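PDB 3MBH: putative phosphomethylpyrimidine kinase from Bacteroides thetaiotaomicron, which probably phosphorylates the hydroxymethyl group of pyridoxal at the expense of ATP, as a vitamin B6 kinase of the ribokinase superfamily. Local coordinates for residues D225-V230 / D246-F251; C213-A218 / F251-I256; S240-L245 / I283-Y288; I28-S33 / K274-L279. All coordinates share one frame; numbering follows the deposited sequence. Where two conformers were deposited one is given.

Interaction 1. Residues D225-V230 / D246-F251. With PXL (3-hydroxy-5-(hydroxymethyl)-2-methylisonicotinaldehyde), chain G.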
loop_
_atom_site.group_PDB
_atom_site.type_symbol
_atom_site.label_atom_id
_atom_site.label_comp_id
_atom_site.label_asym_id
_atom_site.label_seq_id
_atom_site.Cartn_x
_atom_site.Cartn_y
_atom_site.Cartn_z
ATOM N N ASP A 225 -3.444 21.738 -16.015
ATOM C CA ASP A 225 -4.337 21.547 -14.921
ATOM C C ASP A 225 -3.862 20.410 -14.018
ATOM O O ASP A 225 -3.929 20.520 -12.789
ATOM C CB ASP A 225 -5.775 21.315 -15.399
ATOM C CG ASP A 225 -6.310 22.464 -16.250
ATOM O OD1 ASP A 225 -6.118 23.669 -15.898
ATOM O OD2 ASP A 225 -6.907 22.134 -17.302
ATOM N N THR A 226 -3.341 19.343 -14.598
ATOM C CA THR A 226 -2.793 18.244 -13.785
ATOM C C THR A 226 -1.559 18.734 -13.042
ATOM O O THR A 226 -1.429 18.527 -11.833
ATOM C CB THR A 226 -2.404 17.039 -14.647
ATOM O OG1 THR A 226 -3.576 16.490 -15.207
ATOM C CG2 THR A 226 -1.676 15.968 -13.823
ATOM N N PHE A 227 -0.673 19.410 -13.757
ATOM C CA PHE A 227 0.521 19.984 -13.155
ATOM C C PHE A 227 0.232 20.906 -11.946
ATOM O O PHE A 227 0.812 20.763 -10.878
ATOM C CB PHE A 227 1.334 20.765 -14.204
ATOM C CG PHE A 227 2.579 21.401 -13.646
ATOM C CD1 PHE A 227 3.750 20.694 -13.568
ATOM C CD2 PHE A 227 2.562 22.713 -13.172
ATOM C CE1 PHE A 227 4.897 21.277 -13.007
ATOM C CE2 PHE A 227 3.711 23.310 -12.609
ATOM C CZ PHE A 227 4.866 22.597 -12.543
ATOM N N THR A 228 -0.671 21.852 -12.153
ATOM C CA THR A 228 -0.978 22.863 -11.145
ATOM C C THR A 228 -1.731 22.260 -9.980
ATOM O O THR A 228 -1.462 22.642 -8.829
ATOM C CB THR A 228 -1.657 24.143 -11.774
ATOM O OG1 THR A 228 -0.805 24.613 -12.834
ATOM C CG2 THR A 228 -1.898 25.260 -10.688
ATOM N N SER A 229 -2.585 21.260 -10.251
ATOM C CA SER A 229 -3.313 20.546 -9.191
ATOM C C SER A 229 -2.308 19.799 -8.263
ATOM O O SER A 229 -2.402 19.892 -7.015
ATOM C CB SER A 229 -4.301 19.524 -9.784
ATOM O OG SER A 229 -5.426 20.146 -10.371
ATOM N N VAL A 230 -1.305 19.141 -8.861
ATOM C CA VAL A 230 -0.299 18.452 -8.036
ATOM C C VAL A 230 0.570 19.452 -7.283
ATOM O O VAL A 230 0.846 19.272 -6.094
ATOM C CB VAL A 230 0.522 17.419 -8.810
ATOM C CG1 VAL A 230 1.563 16.807 -7.838
ATOM C CG2 VAL A 230 -0.417 16.327 -9.429
ATOM N N ASP A 246 8.994 18.012 -8.690
ATOM C CA ASP A 246 9.275 16.582 -8.947
ATOM C C ASP A 246 8.030 15.735 -8.908
ATOM O O ASP A 246 7.805 14.938 -9.823
ATOM C CB ASP A 246 10.324 16.064 -7.954
ATOM C CG ASP A 246 11.739 16.518 -8.357
ATOM O OD1 ASP A 246 12.100 16.264 -9.531
ATOM O OD2 ASP A 246 12.465 17.116 -7.549
ATOM N N ARG A 247 7.191 15.940 -7.892
ATOM C CA ARG A 247 5.947 15.200 -7.791
ATOM C C ARG A 247 5.076 15.450 -9.012
ATOM O O ARG A 247 4.539 14.500 -9.583
ATOM C CB ARG A 247 5.203 15.558 -6.517
ATOM C CG ARG A 247 5.913 15.122 -5.290
ATOM C CD ARG A 247 5.059 15.295 -4.001
ATOM N NE ARG A 247 3.910 14.418 -3.973
ATOM C CZ ARG A 247 2.956 14.477 -3.062
ATOM N NH1 ARG A 247 3.001 15.391 -2.098
ATOM N NH2 ARG A 247 1.951 13.596 -3.113
ATOM N N ALA A 248 4.916 16.722 -9.409
ATOM C CA ALA A 248 4.043 17.103 -10.554
ATOM C C ALA A 248 4.563 16.535 -11.877
ATOM O O ALA A 248 3.811 15.895 -12.607
ATOM C CB ALA A 248 3.844 18.602 -10.660
ATOM N N THR A 249 5.859 16.666 -12.143
ATOM C CA THR A 249 6.410 16.196 -13.395
ATOM C C THR A 249 6.409 14.655 -13.496
ATOM O O THR A 249 6.127 14.100 -14.558
ATOM C CB THR A 249 7.801 16.814 -13.663
ATOM O OG1 THR A 249 8.684 16.615 -12.544
ATOM C CG2 THR A 249 7.654 18.364 -13.966
ATOM N N GLN A 250 6.703 13.960 -12.392
ATOM C CA GLN A 250 6.725 12.509 -12.410
ATOM C C GLN A 250 5.334 11.916 -12.584
ATOM O O GLN A 250 5.174 10.953 -13.308
ATOM C CB GLN A 250 7.477 11.970 -11.189
ATOM C CG GLN A 250 8.987 12.361 -11.393
ATOM C CD GLN A 250 9.888 11.897 -10.284
ATOM O OE1 GLN A 250 9.687 10.794 -9.750
ATOM N NE2 GLN A 250 10.882 12.738 -9.911
ATOM N N PHE A 251 4.336 12.549 -11.987
ATOM C CA PHE A 251 2.951 12.108 -12.111
ATOM C C PHE A 251 2.518 12.235 -13.545
ATOM O O PHE A 251 1.989 11.294 -14.095
ATOM C CB PHE A 251 2.022 12.920 -11.212
ATOM C CG PHE A 251 0.611 12.461 -11.213
ATOM C CD1 PHE A 251 0.268 11.239 -10.645
ATOM C CD2 PHE A 251 -0.394 13.246 -11.776
ATOM C CE1 PHE A 251 -1.077 10.810 -10.640
ATOM C CE2 PHE A 251 -1.706 12.851 -11.742
ATOM C CZ PHE A 251 -2.052 11.618 -11.184
HETATM O OP4 PXL G . -6.569 24.428 -18.570
HETATM C C5A PXL G . -6.738 23.980 -19.907
HETATM C C5 PXL G . -8.217 24.112 -20.288
HETATM C C6 PXL G . -9.262 24.256 -19.398
HETATM N N1 PXL G . -10.523 24.395 -19.806
HETATM C C2 PXL G . -10.957 24.366 -21.083
HETATM C C3 PXL G . -9.936 24.197 -22.126
HETATM C C4 PXL G . -8.524 24.096 -21.688
HETATM C C4A PXL G . -7.398 23.870 -22.592
HETATM O O4A PXL G . -7.745 23.526 -23.678
HETATM O O3 PXL G . -10.194 24.198 -23.443
HETATM C C2A PXL G . -12.457 24.486 -21.301
#

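Interaction 2. Residues C213-A218 / F251-I256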
loop_
_atom_site.group_PDB
_atom_site.type_symbol
_atom_site.label_atom_id
_atom_site.label_comp_id
_atom_site.label_asym_id
_atom_site.label_seq_id
_atom_site.Cartn_x
_atom_site.Cartn_y
_atom_site.Cartn_z
ATOM N N CYS A 213 12.228 16.972 -18.447
ATOM C CA CYS A 213 11.510 15.719 -18.501
ATOM C C CYS A 213 11.308 15.250 -19.911
ATOM O O CYS A 213 11.246 16.070 -20.844
ATOM C CB CYS A 213 10.168 15.890 -17.835
ATOM S SG CYS A 213 10.369 16.374 -16.105
ATOM N N PRO A 214 11.192 13.927 -20.079
ATOM C CA PRO A 214 11.040 13.419 -21.425
ATOM C C PRO A 214 9.569 13.242 -21.753
ATOM O O PRO A 214 9.056 12.110 -21.831
ATOM C CB PRO A 214 11.782 12.090 -21.377
ATOM C CG PRO A 214 11.511 11.603 -19.957
ATOM C CD PRO A 214 11.366 12.824 -19.115
ATOM N N TYR A 215 8.897 14.372 -21.874
ATOM C CA TYR A 215 7.530 14.389 -22.354
ATOM C C TYR A 215 7.222 15.751 -22.910
ATOM O O TYR A 215 7.921 16.739 -22.637
ATOM C CB TYR A 215 6.522 13.949 -21.295
ATOM C CG TYR A 215 6.349 14.883 -20.096
ATOM C CD1 TYR A 215 5.533 15.992 -20.170
ATOM C CD2 TYR A 215 6.976 14.616 -18.881
ATOM C CE1 TYR A 215 5.348 16.836 -19.057
ATOM C CE2 TYR A 215 6.792 15.454 -17.755
ATOM C CZ TYR A 215 5.983 16.574 -17.867
ATOM O OH TYR A 215 5.835 17.420 -16.798
ATOM N N LEU A 216 6.192 15.771 -23.741
ATOM C CA LEU A 216 5.754 16.972 -24.415
ATOM C C LEU A 216 4.306 17.251 -23.967
ATOM O O LEU A 216 3.362 16.689 -24.530
ATOM C CB LEU A 216 5.845 16.742 -25.925
ATOM C CG LEU A 216 7.264 16.485 -26.446
ATOM C CD1 LEU A 216 7.277 16.085 -27.976
ATOM C CD2 LEU A 216 8.204 17.712 -26.187
ATOM N N PRO A 217 4.129 18.139 -22.969
ATOM C CA PRO A 217 2.843 18.343 -22.316
ATOM C C PRO A 217 1.781 18.906 -23.235
ATOM O O PRO A 217 0.597 18.604 -23.064
ATOM C CB PRO A 217 3.158 19.356 -21.195
ATOM C CG PRO A 217 4.420 19.990 -21.613
ATOM C CD PRO A 217 5.181 18.961 -22.360
ATOM N N ALA A 218 2.224 19.653 -24.229
ATOM C CA ALA A 218 1.346 20.334 -25.181
ATOM C C ALA A 218 0.611 19.326 -26.058
ATOM O O ALA A 218 -0.418 19.636 -26.593
ATOM C CB ALA A 218 2.160 21.266 -26.060
ATOM N N PHE A 251 4.336 12.549 -11.987
ATOM C CA PHE A 251 2.951 12.108 -12.111
ATOM C C PHE A 251 2.518 12.235 -13.545
ATOM O O PHE A 251 1.989 11.294 -14.095
ATOM C CB PHE A 251 2.022 12.920 -11.212
ATOM C CG PHE A 251 0.611 12.461 -11.213
ATOM C CD1 PHE A 251 0.268 11.239 -10.645
ATOM C CD2 PHE A 251 -0.394 13.246 -11.776
ATOM C CE1 PHE A 251 -1.077 10.810 -10.640
ATOM C CE2 PHE A 251 -1.706 12.851 -11.742
ATOM C CZ PHE A 251 -2.052 11.618 -11.184
ATOM N N ILE A 252 2.796 13.370 -14.160
ATOM C CA ILE A 252 2.447 13.600 -15.561
ATOM C C ILE A 252 3.172 12.624 -16.496
ATOM O O ILE A 252 2.570 12.141 -17.437
ATOM C CB ILE A 252 2.747 15.061 -16.010
ATOM C CG1 ILE A 252 1.803 16.024 -15.290
ATOM C CG2 ILE A 252 2.609 15.208 -17.547
ATOM C CD1 ILE A 252 2.287 17.475 -15.347
ATOM N N LEU A 253 4.439 12.358 -16.237
ATOM C CA LEU A 253 5.197 11.407 -17.056
ATOM C C LEU A 253 4.551 10.040 -17.052
ATOM O O LEU A 253 4.391 9.428 -18.089
ATOM C CB LEU A 253 6.662 11.287 -16.612
ATOM C CG LEU A 253 7.593 10.359 -17.403
ATOM C CD1 LEU A 253 7.560 10.667 -18.925
ATOM C CD2 LEU A 253 9.065 10.480 -16.849
ATOM N N GLN A 254 4.138 9.612 -15.873
ATOM C CA GLN A 254 3.443 8.340 -15.692
ATOM C C GLN A 254 2.139 8.303 -16.418
ATOM O O GLN A 254 1.841 7.323 -17.066
ATOM C CB GLN A 254 3.212 8.058 -14.203
ATOM C CG GLN A 254 4.444 7.837 -13.503
ATOM C CD GLN A 254 4.203 7.510 -12.088
ATOM O OE1 GLN A 254 4.054 6.327 -11.770
ATOM N NE2 GLN A 254 4.073 8.539 -11.223
ATOM N N GLY A 255 1.380 9.394 -16.308
ATOM C CA GLY A 255 0.136 9.561 -17.054
ATOM C C GLY A 255 0.285 9.550 -18.571
ATOM O O GLY A 255 -0.590 9.078 -19.275
ATOM N N ILE A 256 1.385 10.076 -19.071
ATOM C CA ILE A 256 1.676 10.057 -20.519
ATOM C C ILE A 256 2.113 8.648 -20.963
ATOM O O ILE A 256 1.568 8.112 -21.942
ATOM C CB ILE A 256 2.685 11.156 -20.897
ATOM C CG1 ILE A 256 2.001 12.542 -20.773
ATOM C CG2 ILE A 256 3.275 10.948 -22.374
ATOM C CD1 ILE A 256 2.985 13.758 -20.822
#

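Interaction 3. Residues S240-L245 / I283-Y288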
loop_
_atom_site.group_PDB
_atom_site.type_symbol
_atom_site.label_atom_id
_atom_site.label_comp_id
_atom_site.label_asym_id
_atom_site.label_seq_id
_atom_site.Cartn_x
_atom_site.Cartn_y
_atom_site.Cartn_z
ATOM N N SER A 240 8.406 21.220 -0.097
ATOM C CA SER A 240 9.160 22.311 -0.688
ATOM C C SER A 240 8.826 22.475 -2.185
ATOM O O SER A 240 8.262 21.561 -2.809
ATOM C CB SER A 240 10.663 22.014 -0.588
ATOM O OG SER A 240 11.011 21.017 -1.523
ATOM N N LEU A 241 9.186 23.634 -2.744
ATOM C CA LEU A 241 8.916 23.924 -4.142
ATOM C C LEU A 241 9.599 22.880 -5.049
ATOM O O LEU A 241 8.956 22.327 -5.877
ATOM C CB LEU A 241 9.347 25.355 -4.523
ATOM C CG LEU A 241 9.329 25.713 -6.036
ATOM C CD1 LEU A 241 7.913 25.512 -6.607
ATOM C CD2 LEU A 241 9.838 27.177 -6.258
ATOM N N PRO A 242 10.895 22.585 -4.843
ATOM C CA PRO A 242 11.499 21.628 -5.770
ATOM C C PRO A 242 10.850 20.243 -5.650
ATOM O O PRO A 242 10.701 19.547 -6.656
ATOM C CB PRO A 242 12.999 21.634 -5.377
ATOM C CG PRO A 242 13.039 22.217 -4.014
ATOM C CD PRO A 242 11.874 23.136 -3.892
HETATM N N MSE A 243 10.413 19.867 -4.434
HETATM C CA MSE A 243 9.720 18.595 -4.269
HETATM C C MSE A 243 8.375 18.605 -5.022
HETATM O O MSE A 243 8.042 17.610 -5.662
HETATM C CB MSE A 243 9.529 18.238 -2.792
HETATM C CG MSE A 243 8.596 17.062 -2.576
HETATM SE SE MSE A 243 9.527 15.413 -3.037
HETATM C CE MSE A 243 10.731 15.325 -1.465
ATOM N N ALA A 244 7.643 19.731 -4.966
ATOM C CA ALA A 244 6.377 19.899 -5.704
ATOM C C ALA A 244 6.603 19.724 -7.183
ATOM O O ALA A 244 5.865 19.003 -7.849
ATOM C CB ALA A 244 5.746 21.266 -5.420
ATOM N N LEU A 245 7.616 20.389 -7.707
ATOM C CA LEU A 245 8.009 20.224 -9.104
ATOM C C LEU A 245 8.280 18.758 -9.535
ATOM O O LEU A 245 7.890 18.332 -10.637
ATOM C CB LEU A 245 9.280 21.056 -9.392
ATOM C CG LEU A 245 9.192 22.584 -9.251
ATOM C CD1 LEU A 245 10.600 23.256 -9.554
ATOM C CD2 LEU A 245 8.112 23.162 -10.097
ATOM N N ILE A 283 9.414 9.665 -3.916
ATOM C CA ILE A 283 9.857 10.307 -5.138
ATOM C C ILE A 283 11.398 10.541 -5.115
ATOM O O ILE A 283 12.008 10.771 -4.045
ATOM C CB ILE A 283 8.961 11.506 -5.329
ATOM C CG1 ILE A 283 9.496 12.441 -6.393
ATOM C CG2 ILE A 283 8.651 12.191 -3.955
ATOM C CD1 ILE A 283 8.393 13.081 -7.108
ATOM N N GLN A 284 12.066 10.352 -6.244
ATOM C CA GLN A 284 13.486 10.674 -6.280
ATOM C C GLN A 284 13.562 11.994 -7.008
ATOM O O GLN A 284 12.833 12.234 -7.956
ATOM C CB GLN A 284 14.366 9.581 -6.941
ATOM C CG GLN A 284 15.765 10.077 -7.470
ATOM C CD GLN A 284 16.637 8.942 -8.020
ATOM O OE1 GLN A 284 16.240 7.767 -7.996
ATOM N NE2 GLN A 284 17.844 9.289 -8.489
HETATM N N MSE A 285 14.447 12.856 -6.557
HETATM C CA MSE A 285 14.480 14.187 -7.068
HETATM C C MSE A 285 15.248 14.340 -8.372
HETATM O O MSE A 285 16.336 13.813 -8.540
HETATM C CB MSE A 285 14.987 15.135 -6.000
HETATM C CG MSE A 285 13.892 15.407 -4.955
HETATM SE SE MSE A 285 14.383 16.873 -3.797
HETATM C CE MSE A 285 13.193 18.132 -4.536
ATOM N N ALA A 286 14.653 15.100 -9.270
ATOM C CA ALA A 286 15.250 15.443 -10.554
ATOM C C ALA A 286 15.487 16.986 -10.676
ATOM O O ALA A 286 16.362 17.429 -11.399
ATOM C CB ALA A 286 14.374 14.936 -11.628
ATOM N N SER A 287 14.752 17.789 -9.933
ATOM C CA SER A 287 14.922 19.244 -9.961
ATOM C C SER A 287 16.312 19.718 -9.480
ATOM O O SER A 287 16.964 19.105 -8.609
ATOM C CB SER A 287 13.787 19.908 -9.148
ATOM O OG SER A 287 13.699 19.311 -7.882
ATOM N N TYR A 288 16.811 20.773 -10.096
ATOM C CA TYR A 288 18.057 21.317 -9.659
ATOM C C TYR A 288 18.107 22.790 -9.665
ATOM O O TYR A 288 17.383 23.485 -10.416
ATOM C CB TYR A 288 19.233 20.715 -10.427
ATOM C CG TYR A 288 19.221 20.961 -11.886
ATOM C CD1 TYR A 288 18.474 20.154 -12.724
ATOM C CD2 TYR A 288 19.996 21.963 -12.434
ATOM C CE1 TYR A 288 18.445 20.367 -14.106
ATOM C CE2 TYR A 288 20.013 22.192 -13.829
ATOM C CZ TYR A 288 19.235 21.377 -14.653
ATOM O OH TYR A 288 19.230 21.579 -16.018
#

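Interaction 4. Residues I28-S33 / K274-L279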
loop_
_atom_site.group_PDB
_atom_site.type_symbol
_atom_site.label_atom_id
_atom_site.label_comp_id
_atom_site.label_asym_id
_atom_site.label_seq_id
_atom_site.Cartn_x
_atom_site.Cartn_y
_atom_site.Cartn_z
ATOM N N ILE A 28 -10.605 18.102 -9.256
ATOM C CA ILE A 28 -11.356 17.412 -8.197
ATOM C C ILE A 28 -10.719 16.034 -7.827
ATOM O O ILE A 28 -10.342 15.818 -6.676
ATOM C CB ILE A 28 -12.872 17.289 -8.514
ATOM C CG1 ILE A 28 -13.515 18.669 -8.445
ATOM C CG2 ILE A 28 -13.529 16.342 -7.540
ATOM C CD1 ILE A 28 -14.956 18.728 -9.152
ATOM N N PRO A 29 -10.520 15.144 -8.795
ATOM C CA PRO A 29 -9.916 13.840 -8.434
ATOM C C PRO A 29 -8.506 13.917 -7.847
ATOM O O PRO A 29 -8.176 13.184 -6.892
ATOM C CB PRO A 29 -9.891 13.061 -9.761
ATOM C CG PRO A 29 -10.381 13.931 -10.776
ATOM C CD PRO A 29 -10.866 15.218 -10.218
ATOM N N ILE A 30 -7.665 14.790 -8.400
ATOM C CA ILE A 30 -6.285 14.893 -7.914
ATOM C C ILE A 30 -6.263 15.434 -6.467
ATOM O O ILE A 30 -5.715 14.801 -5.564
ATOM C CB ILE A 30 -5.455 15.766 -8.808
ATOM C CG1 ILE A 30 -5.251 15.033 -10.152
ATOM C CG2 ILE A 30 -4.091 16.151 -8.071
ATOM C CD1 ILE A 30 -4.409 15.835 -11.209
ATOM N N LEU A 31 -6.877 16.584 -6.239
ATOM C CA LEU A 31 -6.806 17.196 -4.925
ATOM C C LEU A 31 -7.573 16.349 -3.892
ATOM O O LEU A 31 -7.108 16.238 -2.788
ATOM C CB LEU A 31 -7.249 18.679 -4.928
ATOM C CG LEU A 31 -6.283 19.648 -5.651
ATOM C CD1 LEU A 31 -6.908 20.999 -5.914
ATOM C CD2 LEU A 31 -4.957 19.810 -4.856
ATOM N N SER A 32 -8.730 15.753 -4.240
ATOM C CA SER A 32 -9.413 14.859 -3.307
ATOM C C SER A 32 -8.486 13.694 -2.914
ATOM O O SER A 32 -8.404 13.339 -1.744
ATOM C CB SER A 32 -10.655 14.212 -3.905
ATOM O OG SER A 32 -11.534 15.165 -4.445
ATOM N N SER A 33 -7.826 13.092 -3.901
ATOM C CA SER A 33 -6.879 11.994 -3.660
ATOM C C SER A 33 -5.774 12.455 -2.718
ATOM O O SER A 33 -5.359 11.715 -1.832
ATOM C CB SER A 33 -6.294 11.479 -4.981
ATOM O OG SER A 33 -7.333 10.951 -5.799
ATOM N N LYS A 274 -5.663 5.899 -14.367
ATOM C CA LYS A 274 -4.771 4.793 -14.364
ATOM C C LYS A 274 -3.580 5.054 -13.461
ATOM O O LYS A 274 -2.988 4.103 -12.936
ATOM C CB LYS A 274 -4.353 4.520 -15.823
ATOM C CG LYS A 274 -3.658 3.280 -16.087
ATOM C CD LYS A 274 -4.535 2.062 -16.168
ATOM C CE LYS A 274 -3.527 0.849 -16.201
ATOM N NZ LYS A 274 -4.179 -0.454 -16.238
ATOM N N VAL A 275 -3.227 6.306 -13.189
ATOM C CA VAL A 275 -2.028 6.561 -12.371
ATOM C C VAL A 275 -2.299 7.269 -11.063
ATOM O O VAL A 275 -1.385 7.553 -10.293
ATOM C CB VAL A 275 -0.973 7.321 -13.168
ATOM C CG1 VAL A 275 -0.469 6.420 -14.328
ATOM C CG2 VAL A 275 -1.510 8.700 -13.675
ATOM N N LEU A 276 -3.556 7.521 -10.777
ATOM C CA LEU A 276 -3.923 8.334 -9.641
ATOM C C LEU A 276 -3.388 7.788 -8.295
ATOM O O LEU A 276 -2.943 8.550 -7.439
ATOM C CB LEU A 276 -5.455 8.446 -9.616
ATOM C CG LEU A 276 -6.176 9.494 -8.783
ATOM C CD1 LEU A 276 -5.727 10.917 -9.133
ATOM C CD2 LEU A 276 -7.705 9.298 -8.991
ATOM N N HIS A 277 -3.376 6.478 -8.113
ATOM C CA HIS A 277 -2.867 5.952 -6.875
ATOM C C HIS A 277 -1.373 6.060 -6.721
ATOM O O HIS A 277 -0.862 5.694 -5.684
ATOM C CB HIS A 277 -3.417 4.532 -6.624
ATOM C CG HIS A 277 -4.916 4.524 -6.541
ATOM N ND1 HIS A 277 -5.598 4.555 -5.341
ATOM C CD2 HIS A 277 -5.867 4.593 -7.514
ATOM C CE1 HIS A 277 -6.902 4.583 -5.582
ATOM N NE2 HIS A 277 -7.089 4.629 -6.893
ATOM N N ASN A 278 -0.652 6.597 -7.707
ATOM C CA ASN A 278 0.772 6.814 -7.536
ATOM C C ASN A 278 1.140 8.159 -6.975
ATOM O O ASN A 278 2.301 8.384 -6.663
ATOM C CB ASN A 278 1.519 6.553 -8.835
ATOM C CG ASN A 278 1.295 5.158 -9.324
ATOM O OD1 ASN A 278 1.395 4.190 -8.561
ATOM N ND2 ASN A 278 0.944 5.035 -10.571
ATOM N N LEU A 279 0.161 9.020 -6.751
ATOM C CA LEU A 279 0.438 10.344 -6.145
ATOM C C LEU A 279 1.101 10.267 -4.800
ATOM O O LEU A 279 1.779 11.186 -4.370
ATOM C CB LEU A 279 -0.845 11.161 -5.959
ATOM C CG LEU A 279 -1.350 11.966 -7.115
ATOM C CD1 LEU A 279 -2.759 12.487 -6.820
ATOM C CD2 LEU A 279 -0.347 13.072 -7.381
#

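Interaction 1. Residues D225-V230 / D246-F251
Phe-227 and Phe-251 both swing CG to the side opposite their own backbone nitrogen (chi1 179° and -176°), and each ring thereby reaches the neighbouring helix. The two helix segments run roughly antiparallel, at 146°, with axes 8.6 Å apart. Small residues permit such an approach, and here Ala-248 is the example: its CA lies 5.2 Å from that of Val-230. Val-230 sets CG1 against the CA of Ala-248 at 3.7 Å, while its other methyl, CG2, reaches CD2 of Phe-251. On one flank CD1 of Phe-227 meets CB of Ala-248 at 3.6 Å, and the ring edge continues to the methyl of Thr-249. On the other, Thr-226 presents CG2 in the plane of the Phe-251 ring, 3.6 Å from CD2, the two side chains crossing at about a right angle. No hydrogen bond joins the two segments. Polar work is done at the pocket end, where the pyridoxal hydroxyl OP4 donates to Asp-225 OD2 at 2.6 Å, an oxygen that also accepts from Ser-23 N. With an alanine here, the ligand hydroxyl and the Ser-23 amide would probably both be left without their acceptor. Asp-225 closes the Gly-Thr-Gly-Asp sequence at the start of this helix, a signature of the ribokinase superfamily, beside the substrate alcohol.

Interaction 2. Residues C213-A218 / F251-I256
Tyr-215 lays its ring against one side of helix 241-257, just after an inverse gamma turn centred on Pro-214, where the chain leaves strand 207-213 of the ribokinase-type sheet. The tight part is the ring itself. Its CG sits between the backbone N and the carbonyl carbon (chi1 67°), which turns the aromatic group toward the helix. Ile-252 meets one face: its CG2 stands 3.9 Å from the ring centroid and 26° off the normal, a CH-pi contact offset toward the rim near CE1. Ile-256 brings the end of its chain, CD1, to 3.5 Å from Tyr-215 CD1, with the two side chains at about a right angle. The two isoleucines stand one helical turn apart, and both are buried. The outer side is looser. Pro-214 is exposed, and its CD lies 4.0 Å from CD2 of the partly exposed Leu-253; there Met-285 of a neighbouring subunit also packs on the leucine. Leu-253 divides its methyls between two neighbours: CD2 goes to the proline ring, whereas CD1 lies 4.0 Å from Tyr-215 CD2 and 3.6 Å from the carbonyl O of Pro-214.

Interaction 3. Residues S240-L245 / I283-Y288
Pro-242 and Ser-287 bring their CA atoms to 5.9 Å where the first turn of helix 241-257 meets an extended, irregular chain leading into strand 288-290. The helix start is a classical N-cap: Ser-240 OG accepts from Met-243 N at 3.2 Å, with an N-H...O angle of 158°. Within this first turn Pro-242 and Met-243 face the 283-288 chain, which places three side chains against them. In Met-243, built as selenomethionine, the bend at chi2 (75°) sets the selenium alongside Ile-283; SE lies 3.5 Å from CG2, the two side chains sliding past each other in opposite directions. Met-285, also selenomethionine, was modelled in two conformations. In the one described, its methyl CE lies over the junction of Pro-242 and Met-243 and 3.6 Å from Pro-242 CB, although the exact fit is doubtful given the disorder. Gln-254 of a neighbouring subunit packs on this methionine too, so the chain is held between two subunits. Ser-287 illustrates how proximity need not mean bonding: its hydroxyl is engaged by Asp-246 OD2, one turn further along the helix. Even so, the same OG rests against the proline, 3.5 Å from Pro-242 CB and 3.2 Å from Pro-242 O.

Interaction 4. Residues I28-S33 / K274-L279
Ile-30 and Leu-276 approach to 7.2 Å between CA atoms, where helix 24-33, kinked at Pro-29, passes a short turn that leaves helix 272-275 and becomes a 3-10 segment. It is a helix-to-turn packing at the periphery of the ribokinase-type subunit, next to a neighbouring copy. Leu-276 lies centrally: its CG stands opposite its own backbone N (chi1 -164°), carrying both methyls to the helix. CD1 comes 4.0 Å from the carbonyl O of Pro-29, and CD2 lies 4.4 Å from Pro-29 CB. In the conformer described, one of two, Ser-33 OG turns back to bond Pro-29 O at 2.6 Å, opposite in face to Ser-33 N on the same carbonyl. That hydroxyl oxygen also lies 3.5 Å from Leu-276 CG. Replacing Leu-276 by an alanine would probably open a gap between the turn and Pro-29, Ile-30 and Ser-33. Next to it His-277, a zinc ligand seen in a crystal structure of this protein, though no zinc is bound to this chain, hydrogen-bonds through NE2 to Ser-33 O of a neighbouring subunit. Leu-279 completes the apolar row, crossing Ile-30 at about a right angle with CD1 4.1 Å from CG2.

How the interactions relate
Helix 241-257 is the common spine: interaction 3 takes its first turn, interaction 1 its middle and interaction 2 its later part; Phe-251 belongs to both of the last two but packs across interaction 1 alone. All four contacts are buried. Interaction 1 lies deepest, its centre about 9 Å from the centre of the chain, against about 15 to 17 Å for the others; interactions 3 and 4 lie most against neighbouring subunits. Chemistry follows place: an aromatic face on isoleucine in interaction 2, selenomethionines from both sides at a capped helix start in interaction 3, leucines against a kinked helix in interaction 4. Polar ties join interaction 1 to 3 and to 4, whereas interaction 2 meets it by packing.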